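Local coordinates for protein uricase (PDB 2YZC) that catalyses the oxidation of uric acid by oxygen to 5-hydroxyisourate and hydrogen peroxide, and is caught here with allantoate in its active site, at residues A[222-227]-A[279-283]. Residues are numbered along the deposited sequence; the frame is centred on the assembly and turned at random.
Sequences LQQTMY and IEATI. With 1AL (allantoate ion), chain I.
Ile279 sits under the first turn of helix 222-236, one branch reaching the allantoate, the other the side chain of Met226. CG2 is crowded by the methyl end of Met226, whose exact position is doubtful because it also comes too near Ala281, while CG1 lies beside the amide carbon of Gln223 and carries CD1 out to the bound allantoate, 3.2 Å from its O6. Leu222 adds CD1 against Ile279 CB at 3.9 Å, from the pocket end of the helix. In Met226 CG stands anti to the backbone N and the chain stays extended to SD, which lies 3.7 Å from Ala281 N, then bends at chi3 (62°). Farther on the fit thins to one methyl: Ile283 CD1 reaches Tyr227 CD1 at 3.4 Å and approaches the ring obliquely. On the other face of the strand Glu280 turns from the helix to the more open side, where OE1 bonds to Ser246 OG and OE2 to Gln19 NE2 of the second subunit.

The helix start also grips the ligand. Leu222 N gives allantoate O2 a nearly straight hydrogen bond of 2.8 Å (176°), and Gln223 OE1 accepts a weak, bent one from N3 at 3.4 Å. With an alanine at position Gln223, N3 would probably lose this acceptor and a gap would open beside Ile279 CG1. Gln223 is likely to bind urate too.

Segment 222-227 runs at 34° to 279-283, on the antiparallel sheet of the T-fold (tunnelling fold) of the uricase family, with Met226 also resting on Met245 and Leu247 of strand 240-254 and Leu222 on Leu182 of strand 182-192. Strand 276-285 pairs with 240-254 and, antiparallel, with a strand of the second subunit, which also supplies Thr67 and Asp68 to the allantoate.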
loop_
_atom_site.group_PDB
_atom_site.type_symbol
_atom_site.label_atom_id
_atom_site.label_comp_id
_atom_site.label_asym_id
_atom_site.label_seq_id
_atom_site.Cartn_x
_atom_site.Cartn_y
_atom_site.Cartn_z
ATOM N N LEU A 222 22.927 8.419 -14.157
ATOM C CA LEU A 222 21.669 7.730 -14.417
ATOM C C LEU A 222 21.079 8.298 -15.708
ATOM O O LEU A 222 20.431 7.580 -16.471
ATOM C CB LEU A 222 20.680 7.947 -13.269
ATOM C CG LEU A 222 19.814 6.746 -12.863
ATOM C CD1 LEU A 222 18.611 7.250 -12.095
ATOM C CD2 LEU A 222 19.371 5.953 -14.082
ATOM N N GLN A 223 21.308 9.588 -15.947
ATOM C CA GLN A 223 20.808 10.249 -17.157
ATOM C C GLN A 223 21.377 9.594 -18.421
ATOM O O GLN A 223 20.678 9.460 -19.429
ATOM C CB GLN A 223 21.167 11.746 -17.156
ATOM C CG GLN A 223 20.399 12.605 -16.138
ATOM C CD GLN A 223 21.071 12.668 -14.768
ATOM O OE1 GLN A 223 21.731 11.723 -14.343
ATOM N NE2 GLN A 223 20.886 13.783 -14.067
ATOM N N GLN A 224 22.645 9.195 -18.365
ATOM C CA GLN A 224 23.304 8.566 -19.508
ATOM C C GLN A 224 22.747 7.165 -19.738
ATOM O O GLN A 224 22.495 6.754 -20.875
ATOM C CB GLN A 224 24.815 8.480 -19.268
ATOM C CG GLN A 224 25.611 7.903 -20.436
ATOM C CD GLN A 224 27.018 7.477 -20.037
ATOM O OE1 GLN A 224 27.891 7.288 -20.887
ATOM N NE2 GLN A 224 27.237 7.309 -18.738
ATOM N N THR A 225 22.575 6.427 -18.647
ATOM C CA THR A 225 22.036 5.078 -18.725
ATOM C C THR A 225 20.634 5.139 -19.332
ATOM O O THR A 225 20.268 4.305 -20.155
ATOM C CB THR A 225 21.969 4.432 -17.322
ATOM O OG1 THR A 225 23.303 4.194 -16.851
ATOM C CG2 THR A 225 21.188 3.108 -17.360
ATOM N N MET A 226 19.860 6.139 -18.931
ATOM C CA MET A 226 18.504 6.290 -19.442
ATOM C C MET A 226 18.504 6.663 -20.925
ATOM O O MET A 226 17.679 6.174 -21.697
ATOM C CB MET A 226 17.751 7.351 -18.636
ATOM C CG MET A 226 16.329 7.599 -19.122
ATOM S SD MET A 226 15.439 8.748 -18.056
ATOM C CE MET A 226 16.478 10.220 -18.253
ATOM N N TYR A 227 19.431 7.526 -21.324
ATOM C CA TYR A 227 19.509 7.936 -22.718
ATOM C C TYR A 227 19.830 6.722 -23.591
ATOM O O TYR A 227 19.205 6.523 -24.626
ATOM C CB TYR A 227 20.578 9.019 -22.892
ATOM C CG TYR A 227 20.753 9.479 -24.320
ATOM C CD1 TYR A 227 19.860 10.374 -24.901
ATOM C CD2 TYR A 227 21.798 8.991 -25.098
ATOM C CE1 TYR A 227 20.006 10.773 -26.230
ATOM C CE2 TYR A 227 21.953 9.379 -26.421
ATOM C CZ TYR A 227 21.054 10.267 -26.981
ATOM O OH TYR A 227 21.205 10.632 -28.298
ATOM N N ILE A 279 15.058 10.678 -12.000
ATOM C CA ILE A 279 15.554 11.134 -13.296
ATOM C C ILE A 279 14.530 10.758 -14.365
ATOM O O ILE A 279 14.132 9.596 -14.469
ATOM C CB ILE A 279 16.929 10.474 -13.608
ATOM C CG1 ILE A 279 18.047 11.178 -12.827
ATOM C CG2 ILE A 279 17.241 10.562 -15.091
ATOM C CD1 ILE A 279 17.885 11.177 -11.318
ATOM N N GLU A 280 14.105 11.740 -15.157
ATOM C CA GLU A 280 13.099 11.482 -16.181
ATOM C C GLU A 280 13.430 12.162 -17.505
ATOM O O GLU A 280 14.009 13.252 -17.532
ATOM C CB GLU A 280 11.733 11.965 -15.688
ATOM C CG GLU A 280 11.539 11.812 -14.178
ATOM C CD GLU A 280 10.122 12.107 -13.726
ATOM O OE1 GLU A 280 9.255 11.224 -13.882
ATOM O OE2 GLU A 280 9.874 13.223 -13.223
ATOM N N ALA A 281 13.049 11.524 -18.605
ATOM C CA ALA A 281 13.322 12.092 -19.913
ATOM C C ALA A 281 12.545 11.431 -21.035
ATOM O O ALA A 281 12.068 10.301 -20.915
ATOM C CB ALA A 281 14.808 12.012 -20.218
ATOM N N THR A 282 12.436 12.172 -22.131
ATOM C CA THR A 282 11.763 11.720 -23.333
ATOM C C THR A 282 12.834 11.614 -24.414
ATOM O O THR A 282 13.580 12.568 -24.650
ATOM C CB THR A 282 10.715 12.741 -23.813
ATOM O OG1 THR A 282 9.777 13.011 -22.765
ATOM C CG2 THR A 282 9.972 12.202 -25.027
ATOM N N ILE A 283 12.926 10.451 -25.045
ATOM C CA ILE A 283 13.874 10.240 -26.130
ATOM C C ILE A 283 12.975 10.140 -27.362
ATOM O O ILE A 283 12.099 9.275 -27.424
ATOM C CB ILE A 283 14.667 8.933 -25.940
ATOM C CG1 ILE A 283 15.474 8.996 -24.642
ATOM C CG2 ILE A 283 15.604 8.715 -27.112
ATOM C CD1 ILE A 283 16.512 10.104 -24.613
HETATM C C1 1AL I . 22.890 10.807 -10.921
HETATM O O2 1AL I . 23.140 10.083 -11.899
HETATM N N3 1AL I . 22.391 12.067 -11.048
HETATM N N4 1AL I . 23.156 10.213 -9.688
HETATM C C5 1AL I . 20.803 10.472 -8.447
HETATM O O6 1AL I . 20.218 10.102 -9.482
HETATM O O7 1AL I . 20.287 10.591 -7.325
HETATM C C8 1AL I . 22.359 10.553 -8.508
HETATM C C9 1AL I . 22.877 12.443 -7.038
HETATM O O10 1AL I . 22.849 12.726 -5.822
HETATM N N11 1AL I . 22.619 13.367 -8.016
HETATM N N12 1AL I . 23.167 11.199 -7.481
#